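Local atomic coordinates of excinuclease ABC, subunit A. (Deinococcus radiodurans, PDB entry 2VF7), a protein that binds and probably hydrolyses ATP, binds DNA and zinc, and is thought to take part in damage recognition for DNA repair as a UvrA-family ABC protein. Residues T114-L119 and K358-L363; R121-R126 and V302-L307; L312-L317 and G372-T377; T509-D514 and K536-S541. The protein carries 1 engineered substitution. All blocks are in the same frame, centred on the assembly; numbering follows the deposited sequence.

Contact 1. Residues T114-L119 and K358-L363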
# COMPACT_ATOMS: atom_id res chain seq x y z
N THR A 114 -3.23 21.51 0.04
CA THR A 114 -2.43 22.42 0.84
C THR A 114 -2.61 22.16 2.33
O THR A 114 -1.90 22.74 3.16
CB THR A 114 -2.72 23.89 0.49
OG1 THR A 114 -4.12 24.15 0.58
CG2 THR A 114 -2.24 24.19 -0.92
N THR A 115 -3.55 21.27 2.67
CA THR A 115 -3.90 20.93 4.06
C THR A 115 -4.79 21.98 4.75
O THR A 115 -5.32 21.72 5.84
CB THR A 115 -2.65 20.63 4.95
OG1 THR A 115 -1.75 19.75 4.25
CG2 THR A 115 -3.06 19.96 6.28
N LEU A 116 -4.98 23.13 4.10
CA LEU A 116 -5.66 24.29 4.72
C LEU A 116 -7.10 24.05 5.18
O LEU A 116 -7.51 24.54 6.23
CB LEU A 116 -5.61 25.52 3.79
CG LEU A 116 -4.25 26.10 3.37
CD1 LEU A 116 -4.44 27.29 2.45
CD2 LEU A 116 -3.39 26.50 4.56
N SER A 117 -7.87 23.30 4.38
CA SER A 117 -9.29 23.09 4.65
C SER A 117 -9.53 22.44 5.99
O SER A 117 -10.50 22.78 6.67
CB SER A 117 -9.96 22.27 3.55
OG SER A 117 -9.92 22.98 2.31
N ASN A 118 -8.66 21.49 6.37
CA ASN A 118 -8.78 20.84 7.67
C ASN A 118 -8.62 21.85 8.80
O ASN A 118 -9.40 21.85 9.76
CB ASN A 118 -7.78 19.70 7.84
CG ASN A 118 -7.86 19.04 9.23
OD1 ASN A 118 -8.94 18.95 9.83
ND2 ASN A 118 -6.73 18.55 9.72
N LEU A 119 -7.62 22.71 8.68
CA LEU A 119 -7.27 23.63 9.74
C LEU A 119 -8.38 24.65 10.00
O LEU A 119 -8.59 25.08 11.15
CB LEU A 119 -5.93 24.32 9.45
CG LEU A 119 -4.68 23.47 9.18
CD1 LEU A 119 -3.48 24.37 8.96
CD2 LEU A 119 -4.39 22.43 10.28
N LYS A 358 0.53 31.96 8.44
CA LYS A 358 1.95 31.65 8.22
C LYS A 358 2.07 30.71 7.03
O LYS A 358 2.88 30.94 6.13
CB LYS A 358 2.57 31.02 9.47
CG LYS A 358 4.08 30.74 9.38
CD LYS A 358 4.47 29.49 10.18
CE LYS A 358 3.88 28.20 9.56
NZ LYS A 358 4.03 26.99 10.43
N ARG A 359 1.26 29.66 7.03
CA ARG A 359 1.12 28.76 5.89
C ARG A 359 0.72 29.51 4.62
O ARG A 359 1.32 29.31 3.58
CB ARG A 359 0.10 27.66 6.18
CG ARG A 359 0.68 26.49 6.92
CD ARG A 359 -0.36 25.80 7.77
NE ARG A 359 0.21 25.46 9.07
CZ ARG A 359 0.70 24.26 9.41
NH1 ARG A 359 0.68 23.26 8.54
NH2 ARG A 359 1.20 24.08 10.62
N LEU A 360 -0.28 30.38 4.73
CA LEU A 360 -0.79 31.13 3.58
C LEU A 360 0.26 32.02 2.91
O LEU A 360 0.22 32.20 1.70
CB LEU A 360 -2.03 31.94 3.96
CG LEU A 360 -3.37 31.20 3.94
CD1 LEU A 360 -4.35 31.79 4.94
CD2 LEU A 360 -3.95 31.23 2.54
N ASP A 361 1.19 32.56 3.70
CA ASP A 361 2.25 33.43 3.18
C ASP A 361 3.17 32.71 2.19
O ASP A 361 3.60 33.29 1.20
CB ASP A 361 3.07 34.07 4.32
CG ASP A 361 2.60 35.49 4.67
OD1 ASP A 361 1.90 36.15 3.86
OD2 ASP A 361 2.94 35.98 5.78
N VAL A 362 3.46 31.44 2.49
CA VAL A 362 4.25 30.57 1.60
C VAL A 362 3.63 30.45 0.20
O VAL A 362 4.32 30.62 -0.81
CB VAL A 362 4.45 29.16 2.25
CG1 VAL A 362 4.97 28.16 1.23
CG2 VAL A 362 5.38 29.25 3.45
N LEU A 363 2.32 30.17 0.16
CA LEU A 363 1.53 30.07 -1.08
C LEU A 363 1.45 31.40 -1.82
O LEU A 363 1.61 31.46 -3.05
CB LEU A 363 0.09 29.61 -0.75
CG LEU A 363 -0.31 28.19 -0.30
CD1 LEU A 363 -0.04 27.16 -1.40
CD2 LEU A 363 0.32 27.75 1.01

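Contact 2. Residues R121-R126 and V302-L307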
# COMPACT_ATOMS: atom_id res chain seq x y z
N ARG A 121 -11.55 23.89 9.53
CA ARG A 121 -12.67 23.16 10.16
C ARG A 121 -12.52 23.23 11.68
O ARG A 121 -13.52 23.33 12.41
CB ARG A 121 -12.72 21.69 9.73
CG ARG A 121 -13.12 21.46 8.28
CD ARG A 121 -13.16 19.98 7.96
NE ARG A 121 -13.01 19.75 6.53
CZ ARG A 121 -12.08 18.98 5.97
NH1 ARG A 121 -11.22 18.31 6.73
NH2 ARG A 121 -12.03 18.87 4.65
N MET A 122 -11.27 23.18 12.13
CA MET A 122 -10.92 23.33 13.53
C MET A 122 -11.06 24.77 14.00
O MET A 122 -11.24 25.02 15.19
CB MET A 122 -9.49 22.86 13.78
CG MET A 122 -9.23 21.40 13.48
SD MET A 122 -7.46 21.15 13.59
CE MET A 122 -7.25 19.58 12.74
N LEU A 123 -10.95 25.72 13.06
CA LEU A 123 -11.15 27.14 13.37
C LEU A 123 -12.62 27.49 13.54
O LEU A 123 -12.97 28.34 14.36
CB LEU A 123 -10.52 28.03 12.28
CG LEU A 123 -10.66 29.55 12.38
CD1 LEU A 123 -9.38 30.24 11.93
CD2 LEU A 123 -11.85 30.06 11.58
N TYR A 124 -13.48 26.84 12.76
CA TYR A 124 -14.92 27.01 12.87
C TYR A 124 -15.47 26.23 14.06
O TYR A 124 -16.46 26.63 14.67
CB TYR A 124 -15.61 26.57 11.57
CG TYR A 124 -15.73 27.67 10.53
CD1 TYR A 124 -14.63 28.06 9.75
CD2 TYR A 124 -16.95 28.32 10.32
CE1 TYR A 124 -14.74 29.07 8.79
CE2 TYR A 124 -17.07 29.33 9.37
CZ TYR A 124 -15.97 29.70 8.60
OH TYR A 124 -16.11 30.69 7.67
N SER A 125 -14.79 25.13 14.39
CA SER A 125 -15.16 24.27 15.51
C SER A 125 -14.84 24.87 16.88
O SER A 125 -15.51 24.56 17.87
CB SER A 125 -14.47 22.90 15.38
OG SER A 125 -14.95 22.00 16.36
N ARG A 126 -13.82 25.74 16.94
CA ARG A 126 -13.32 26.27 18.21
C ARG A 126 -13.46 27.79 18.39
O ARG A 126 -13.61 28.26 19.52
CB ARG A 126 -11.86 25.87 18.43
CG ARG A 126 -11.62 24.37 18.54
CD ARG A 126 -10.12 24.06 18.50
NE ARG A 126 -9.84 22.71 18.00
CZ ARG A 126 -8.63 22.16 17.94
NH1 ARG A 126 -7.56 22.83 18.35
NH2 ARG A 126 -8.48 20.93 17.47
N VAL A 302 -22.88 28.36 11.89
CA VAL A 302 -21.59 28.81 12.45
C VAL A 302 -20.82 29.62 11.41
O VAL A 302 -20.42 29.10 10.37
CB VAL A 302 -20.73 27.61 12.92
CG1 VAL A 302 -19.51 28.10 13.71
CG2 VAL A 302 -21.57 26.63 13.76
N THR A 303 -20.59 30.90 11.72
CA THR A 303 -20.05 31.85 10.75
C THR A 303 -18.59 32.26 11.08
O THR A 303 -18.03 31.83 12.09
CB THR A 303 -21.00 33.09 10.62
OG1 THR A 303 -20.91 33.65 9.31
CG2 THR A 303 -20.71 34.16 11.69
N PHE A 304 -17.98 33.07 10.20
CA PHE A 304 -16.72 33.76 10.47
C PHE A 304 -16.54 34.92 9.49
O PHE A 304 -16.68 34.74 8.28
CB PHE A 304 -15.52 32.82 10.41
CG PHE A 304 -14.21 33.45 10.84
CD1 PHE A 304 -13.79 33.37 12.16
CD2 PHE A 304 -13.40 34.11 9.92
CE1 PHE A 304 -12.59 33.95 12.56
CE2 PHE A 304 -12.20 34.70 10.31
CZ PHE A 304 -11.79 34.61 11.63
N ALA A 305 -16.23 36.11 10.03
CA ALA A 305 -16.18 37.37 9.27
C ALA A 305 -17.47 37.65 8.47
O ALA A 305 -17.48 38.47 7.55
CB ALA A 305 -14.94 37.43 8.37
N GLY A 306 -18.55 36.96 8.85
CA GLY A 306 -19.84 37.05 8.16
C GLY A 306 -20.13 35.89 7.24
O GLY A 306 -21.16 35.90 6.54
N LEU A 307 -19.25 34.88 7.23
CA LEU A 307 -19.30 33.78 6.26
C LEU A 307 -19.23 32.40 6.90
O LEU A 307 -18.43 32.17 7.80
CB LEU A 307 -18.16 33.91 5.26
CG LEU A 307 -17.86 35.27 4.62
CD1 LEU A 307 -16.41 35.33 4.20
CD2 LEU A 307 -18.77 35.58 3.45

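Contact 3. Residues L312-L317 and G372-T377. With ADP (adenosine-5'-diphosphate), chain D.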
# COMPACT_ATOMS: atom_id res chain seq x y z
N LEU A 312 -16.38 31.33 2.51
CA LEU A 312 -14.93 31.57 2.67
C LEU A 312 -14.13 30.77 1.64
O LEU A 312 -13.13 31.26 1.10
CB LEU A 312 -14.45 31.17 4.07
CG LEU A 312 -13.99 32.17 5.14
CD1 LEU A 312 -13.31 31.41 6.27
CD2 LEU A 312 -13.05 33.28 4.63
N SER A 313 -14.58 29.55 1.38
CA SER A 313 -13.88 28.63 0.49
C SER A 313 -13.92 29.03 -0.99
O SER A 313 -13.05 28.63 -1.77
CB SER A 313 -14.39 27.20 0.68
OG SER A 313 -14.05 26.73 1.98
N ARG A 314 -14.91 29.83 -1.37
CA ARG A 314 -14.97 30.36 -2.73
C ARG A 314 -13.90 31.42 -3.00
O ARG A 314 -13.46 31.60 -4.14
CB ARG A 314 -16.36 30.89 -3.05
CG ARG A 314 -17.31 29.81 -3.53
CD ARG A 314 -18.71 30.04 -3.02
NE ARG A 314 -19.60 28.98 -3.50
CZ ARG A 314 -20.62 29.17 -4.34
NH1 ARG A 314 -20.90 30.39 -4.79
NH2 ARG A 314 -21.36 28.13 -4.73
N LEU A 315 -13.47 32.10 -1.93
CA LEU A 315 -12.57 33.24 -2.04
C LEU A 315 -11.13 32.87 -2.38
O LEU A 315 -10.69 31.77 -2.05
CB LEU A 315 -12.60 34.04 -0.73
CG LEU A 315 -13.93 34.52 -0.18
CD1 LEU A 315 -13.67 35.44 1.00
CD2 LEU A 315 -14.75 35.23 -1.26
N PRO A 316 -10.40 33.78 -3.04
CA PRO A 316 -8.99 33.51 -3.29
C PRO A 316 -8.19 33.41 -2.00
O PRO A 316 -8.55 34.03 -1.00
CB PRO A 316 -8.53 34.73 -4.10
CG PRO A 316 -9.75 35.32 -4.65
CD PRO A 316 -10.81 35.06 -3.63
N LEU A 317 -7.09 32.66 -2.05
CA LEU A 317 -6.18 32.51 -0.90
C LEU A 317 -5.68 33.85 -0.34
O LEU A 317 -5.45 33.98 0.87
CB LEU A 317 -5.01 31.59 -1.28
CG LEU A 317 -5.37 30.24 -1.90
CD1 LEU A 317 -4.16 29.62 -2.57
CD2 LEU A 317 -5.98 29.28 -0.87
N GLY A 372 -8.75 29.73 -5.60
CA GLY A 372 -9.72 29.55 -4.52
C GLY A 372 -9.58 28.15 -3.95
O GLY A 372 -9.27 27.21 -4.67
N LEU A 373 -9.82 27.99 -2.65
CA LEU A 373 -9.61 26.67 -2.04
C LEU A 373 -10.64 25.58 -2.40
O LEU A 373 -10.45 24.41 -2.07
CB LEU A 373 -9.27 26.75 -0.53
CG LEU A 373 -9.91 27.61 0.56
CD1 LEU A 373 -9.22 27.26 1.86
CD2 LEU A 373 -9.78 29.10 0.32
N ASP A 374 -11.70 25.96 -3.13
CA ASP A 374 -12.66 24.98 -3.67
C ASP A 374 -12.30 24.52 -5.10
O ASP A 374 -12.94 23.63 -5.66
CB ASP A 374 -14.10 25.52 -3.60
CG ASP A 374 -14.32 26.81 -4.41
OD1 ASP A 374 -13.36 27.36 -4.99
OD2 ASP A 374 -15.49 27.27 -4.47
N ARG A 375 -11.25 25.12 -5.66
CA ARG A 375 -10.80 24.86 -7.02
C ARG A 375 -10.28 23.44 -7.19
O ARG A 375 -9.39 22.99 -6.43
CB ARG A 375 -9.72 25.89 -7.39
CG ARG A 375 -8.99 25.65 -8.69
CD ARG A 375 -9.76 26.16 -9.87
NE ARG A 375 -9.02 26.00 -11.11
CZ ARG A 375 -8.28 26.95 -11.68
NH1 ARG A 375 -8.18 28.15 -11.12
NH2 ARG A 375 -7.63 26.70 -12.81
N SER A 376 -10.83 22.76 -8.19
CA SER A 376 -10.54 21.36 -8.50
C SER A 376 -9.16 21.19 -9.11
O SER A 376 -8.76 21.96 -9.97
CB SER A 376 -11.58 20.82 -9.48
OG SER A 376 -12.42 19.86 -8.86
N THR A 377 -8.45 20.15 -8.67
CA THR A 377 -7.08 19.91 -9.10
C THR A 377 -6.88 19.56 -10.58
O THR A 377 -5.81 19.85 -11.13
CB THR A 377 -6.35 18.88 -8.21
OG1 THR A 377 -7.22 17.79 -7.91
CG2 THR A 377 -5.90 19.53 -6.91
PB ADP D . -3.52 32.44 -16.51
O1B ADP D . -2.64 31.72 -15.53
O2B ADP D . -4.02 31.62 -17.67
O3B ADP D . -2.93 33.76 -16.91
PA ADP D . -6.32 32.06 -15.84
O1A ADP D . -6.35 30.82 -15.01
O2A ADP D . -6.73 32.03 -17.27
O3A ADP D . -4.88 32.80 -15.71
O5' ADP D . -7.37 33.05 -15.10
C5' ADP D . -7.03 33.75 -13.91
C4' ADP D . -8.19 33.85 -12.93
O4' ADP D . -9.29 33.02 -13.32
C3' ADP D . -7.71 33.31 -11.59
O3' ADP D . -8.26 34.10 -10.54
C2' ADP D . -8.25 31.89 -11.54
O2' ADP D . -8.41 31.38 -10.21
C1' ADP D . -9.54 32.02 -12.32
N9 ADP D . -9.91 30.72 -12.94
C8 ADP D . -9.37 30.20 -14.07
N7 ADP D . -9.92 29.00 -14.37
C5 ADP D . -10.82 28.73 -13.40
C6 ADP D . -11.77 27.62 -13.10
N6 ADP D . -11.83 26.54 -13.92
N1 ADP D . -12.54 27.73 -11.99
C2 ADP D . -12.47 28.80 -11.17
N3 ADP D . -11.64 29.84 -11.38
C4 ADP D . -10.81 29.86 -12.46

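Contact 4. Residues T509-D514 and K536-S541. With ADP (adenosine-5'-diphosphate), chain D.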
# COMPACT_ATOMS: atom_id res chain seq x y z
N THR A 509 -17.13 38.22 -20.38
CA THR A 509 -17.32 37.97 -18.94
C THR A 509 -17.01 36.50 -18.61
O THR A 509 -17.53 35.59 -19.27
CB THR A 509 -18.75 38.38 -18.43
OG1 THR A 509 -19.03 39.73 -18.82
CG2 THR A 509 -18.84 38.27 -16.90
N ARG A 510 -16.16 36.29 -17.61
CA ARG A 510 -15.60 34.96 -17.28
C ARG A 510 -14.51 35.11 -16.21
O ARG A 510 -13.52 35.82 -16.41
CB ARG A 510 -15.03 34.29 -18.53
CG ARG A 510 -14.83 32.79 -18.44
CD ARG A 510 -15.43 32.08 -19.66
NE ARG A 510 -15.25 30.63 -19.59
CZ ARG A 510 -16.04 29.73 -20.19
NH1 ARG A 510 -17.09 30.12 -20.90
NH2 ARG A 510 -15.78 28.43 -20.06
N ASN A 511 -14.72 34.44 -15.07
CA ASN A 511 -13.77 34.47 -13.95
C ASN A 511 -13.39 35.89 -13.56
O ASN A 511 -14.24 36.62 -13.03
CB ASN A 511 -12.53 33.63 -14.27
CG ASN A 511 -12.86 32.19 -14.57
OD1 ASN A 511 -13.95 31.72 -14.26
ND2 ASN A 511 -11.91 31.48 -15.17
N ASN A 512 -12.15 36.30 -13.85
CA ASN A 512 -11.68 37.66 -13.51
C ASN A 512 -11.78 38.75 -14.60
O ASN A 512 -11.33 39.88 -14.40
CB ASN A 512 -10.27 37.62 -12.88
CG ASN A 512 -9.17 37.39 -13.90
OD1 ASN A 512 -9.35 36.69 -14.90
ND2 ASN A 512 -8.00 37.97 -13.64
N LEU A 513 -12.38 38.40 -15.74
CA LEU A 513 -12.64 39.34 -16.81
C LEU A 513 -14.09 39.82 -16.72
O LEU A 513 -15.00 39.00 -16.79
CB LEU A 513 -12.40 38.69 -18.18
CG LEU A 513 -11.27 37.67 -18.40
CD1 LEU A 513 -11.35 37.12 -19.80
CD2 LEU A 513 -9.89 38.26 -18.16
N ASP A 514 -14.28 41.12 -16.54
CA ASP A 514 -15.60 41.75 -16.64
C ASP A 514 -15.84 41.93 -18.14
O ASP A 514 -15.32 41.15 -18.93
CB ASP A 514 -15.63 43.10 -15.89
CG ASP A 514 -16.98 43.37 -15.21
OD1 ASP A 514 -17.38 44.56 -15.10
OD2 ASP A 514 -17.65 42.40 -14.79
N LYS A 536 -5.06 35.06 -19.47
CA LYS A 536 -4.69 34.62 -20.83
C LYS A 536 -5.42 33.35 -21.24
O LYS A 536 -6.10 33.29 -22.27
CB LYS A 536 -3.18 34.35 -20.88
CG LYS A 536 -2.34 35.24 -20.00
CD LYS A 536 -0.89 34.92 -20.19
CE LYS A 536 -0.46 33.63 -19.50
NZ LYS A 536 -0.39 33.85 -18.03
N SER A 537 -5.25 32.32 -20.42
CA SER A 537 -5.96 31.07 -20.56
C SER A 537 -7.49 31.26 -20.54
O SER A 537 -8.20 30.60 -21.31
CB SER A 537 -5.44 30.08 -19.51
OG SER A 537 -6.44 29.18 -19.07
N THR A 538 -7.98 32.16 -19.68
CA THR A 538 -9.41 32.49 -19.60
C THR A 538 -9.90 33.21 -20.85
O THR A 538 -11.03 32.99 -21.29
CB THR A 538 -9.74 33.33 -18.34
OG1 THR A 538 -9.06 32.80 -17.20
CG2 THR A 538 -11.22 33.31 -18.04
N LEU A 539 -9.07 34.09 -21.41
CA LEU A 539 -9.38 34.79 -22.66
C LEU A 539 -9.27 33.90 -23.90
O LEU A 539 -10.19 33.84 -24.71
CB LEU A 539 -8.49 36.01 -22.83
CG LEU A 539 -8.67 36.90 -24.07
CD1 LEU A 539 -9.98 37.66 -24.06
CD2 LEU A 539 -7.51 37.87 -24.19
N VAL A 540 -8.14 33.20 -24.03
CA VAL A 540 -7.77 32.53 -25.28
C VAL A 540 -8.32 31.11 -25.37
O VAL A 540 -9.05 30.80 -26.30
CB VAL A 540 -6.23 32.51 -25.49
CG1 VAL A 540 -5.87 31.79 -26.78
CG2 VAL A 540 -5.67 33.94 -25.49
N SER A 541 -7.95 30.27 -24.41
CA SER A 541 -8.37 28.87 -24.41
C SER A 541 -9.85 28.71 -24.09
O SER A 541 -10.57 27.97 -24.77
CB SER A 541 -7.51 28.04 -23.45
OG SER A 541 -6.17 28.02 -23.92
PB ADP D . -3.52 32.44 -16.51
O1B ADP D . -2.64 31.72 -15.53
O2B ADP D . -4.02 31.62 -17.67
O3B ADP D . -2.93 33.76 -16.91
PA ADP D . -6.32 32.06 -15.84
O1A ADP D . -6.35 30.82 -15.01
O2A ADP D . -6.73 32.03 -17.27
O3A ADP D . -4.88 32.80 -15.71
O5' ADP D . -7.37 33.05 -15.10
C5' ADP D . -7.03 33.75 -13.91
C4' ADP D . -8.19 33.85 -12.93
O4' ADP D . -9.29 33.02 -13.32
C3' ADP D . -7.71 33.31 -11.59
O3' ADP D . -8.26 34.10 -10.54
C2' ADP D . -8.25 31.89 -11.54
O2' ADP D . -8.41 31.38 -10.21
C1' ADP D . -9.54 32.02 -12.32
N9 ADP D . -9.91 30.72 -12.94
C8 ADP D . -9.37 30.20 -14.07
N7 ADP D . -9.92 29.00 -14.37
C5 ADP D . -10.82 28.73 -13.40
C6 ADP D . -11.77 27.62 -13.10
N6 ADP D . -11.83 26.54 -13.92
N1 ADP D . -12.54 27.73 -11.99
C2 ADP D . -12.47 28.80 -11.17
N3 ADP D . -11.64 29.84 -11.38
C4 ADP D . -10.81 29.86 -12.46

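Contact 1. Residues T114-L119 and K358-L363
This is buried helix-to-helix packing: the start of helix 116-127 lies against helix 345-365 in the helical part of the UvrA ABC fold, with Leu116, Leu119 and Thr114 meeting Arg359, Leu360 and Leu363. The interface is carried by side chains and is almost wholly apolar. Leu116 uses both branches. Its CD1 meets Leu360 CD2 at 4.0 Å, while its CD2 lies 4.0 Å from Arg359 CB as the leucine and arginine side chains slide past each other in opposite directions. At one end, Thr114 turns its methyl group into the interface, where CG2 comes within 3.7 Å of Leu363 CD1; the hydroxyl is used elsewhere, on the carbonyl of Val110. Helix 382-393 closes off this end, touching Thr114 through Thr392 and Leu363 through Leu388 and Ala391. At the other end Leu119 and Arg359 cross nearly at right angles. The arginine chain bends at chi3 (-137°), and its charged end is paired with Asp355 one turn earlier in its own helix, which leaves the aliphatic part to pack on leucine. Leu119 CD1 sits over one face of the guanidinium, 3.6 Å from Arg359 CD and 3.8 Å from Arg359 NE.

Contact 2. Residues R121-R126 and V302-L307
Helix 116-127 meets an irregular loop here, the two backbones coming nearest at Tyr124 and Val302, whose CA atoms are 6.9 Å apart. The loop carries a type I' beta turn from Phe304 to Leu307, with Ala305 and Gly306 at its corner, just ahead of helix 309-314. Tyr124 reaches across to this turn. Its hydroxyl donates to Leu307 O at 2.8 Å, arriving above the carbonyl plane, 49° out of it, while Phe304 N binds the same oxygen from the opposite face at 2.6 Å. Leu307 N on Phe304 O closes the turn, and Leu307 O in return takes Phe304 N and the tyrosine hydroxyl. The edge of the ring lies along the loop backbone: Val302 O is in its plane, 3.5 Å from Tyr124 CE2, and Phe304 CB approaches obliquely to 3.6 Å from Tyr124 CZ. A phenylalanine here would probably keep much of this packing but leave Leu307 O with Phe304 N alone of these two donors, and the ring less firmly tied to the loop. Val302 packs beside the root of the tyrosine, its CG1 at 3.5 Å from Tyr124 O. Leu324 of helix 317-328 backs both Leu123 and Phe304, and Tyr327 meets the Phe304 ring. With CG anti to the backbone N (chi1 -173°), Phe304 swings its ring to Leu123, making a CH-pi contact in which Leu123 CD2 stands over one face, 4.2 Å from the ring centroid and 21° off the normal.

Contact 3. Residues L312-L317 and G372-T377
Leu373 and Asp374 sit against the end of helix 309-314 and the loop that follows it. Asp374 N gives a weak, bent hydrogen bond to Ser313 O at 3.3 Å, with an N-H...O angle of 127°. The Asp374 carboxylate, lodged between its own backbone N and carbonyl carbon (chi1 61°), lies across Arg314 and brings OD2 to 3.3 Å from Arg314 CG. The opposite charges lie near each other, probably with weak attraction, but form no salt bridge: Arg314 NE is 4.6 Å from Asp374 OD2, which stands well out of the guanidinium plane. Leu373 provides the apolar half, its CD2 meeting Leu317 CD2 obliquely at 4.0 Å. Gly372 comes in close, its CA making a CA-H...O contact with Leu315 O at 3.5 Å; a CB at this position would sit tight against Arg314 O.

Behind this shell, the type I turn from Gly372 to Arg375 is closed by Arg375 N on Gly372 O and turns the chain toward the nucleotide. Val320 and Leu120 pack on Leu373. The Arg375 side chain heads away from the 312-317 segment and, bent at chi2 (82°), lays its guanidinium over the adenine of ADP, with C5 of the base 3.5 Å above the plane and over its centre. Thr379 OG1 takes the hydrogen bond from Arg375 NE, steadying the group's rotation. Guanidinium and purine planes are nearly parallel and meet by their faces, a geometry consistent with favourable stacking of a charged group on the base.

Contact 4. Residues T509-D514 and K536-S541
The packing across this contact centres on Thr538 CG2, which meets Arg510 CG at 3.7 Å, crossing it obliquely, and Asn511 ND2 at 3.5 Å. CG2 is anti to the backbone N, which aims the methyl at the type II' turn running from Arg510 to Leu513. Leu513 adds its CD1 against Leu539 CB, and residues of strands 502-510 and 516-521 also pack on Leu539. Thus the turn at the end of strand 502-510 rests on the first turns of helix 536-551, the helix of the Walker A P-loop.

Hydrogen bonds go to ADP instead. O2A of the alpha phosphate takes a weak bond from Thr538 N and one from Thr538 OG1 modelled at 2.5 Å, so short that its length is doubtful. Lys536 NZ donates to O3B of the beta phosphate at 2.8 Å, its chain folded at chi3 and chi4 (-76° and -74°), and has a second partner in Gly530 O. An alanine in place of Lys536 would probably leave O3B without this donor and the beta phosphate with less positive charge to offset its own.

Contacts without hydrogen bonds place the sugar and base. Asn511 lays its amide over one face of the purine, CG 3.7 Å from N9 of ADP, on the side opposite Arg375, while Asn512 OD1 approaches C4' of the ribose to 3.6 Å and its ND2 binds Ser534 O and Gly810 O. As in other P-loops, N-H and O-H donors at the helix N-terminus, together with the lysine charge, are likely to stabilise the negative diphosphate.

In the fold
Contacts 1 and 2 share helix 116-127 and lie 16 Å apart, centre to centre, contact 1 at its start and contact 2 farther along. Contact 3 touches both: Leu317 CD2 is 4.2 Å from Leu116 CD1 of contact 1, and Leu312 packs on Tyr124 and Leu307 of contact 2. These three form one continuous packed region. Contact 4 does not touch the others; its nearest atoms are about 6 Å from contact 3, yet the same ADP links the two: the Arg375 guanidinium of contact 3 lies over the base while 536-541 grips the phosphates. Contact 2, with centres 32 Å from contact 4, is remote from that pocket.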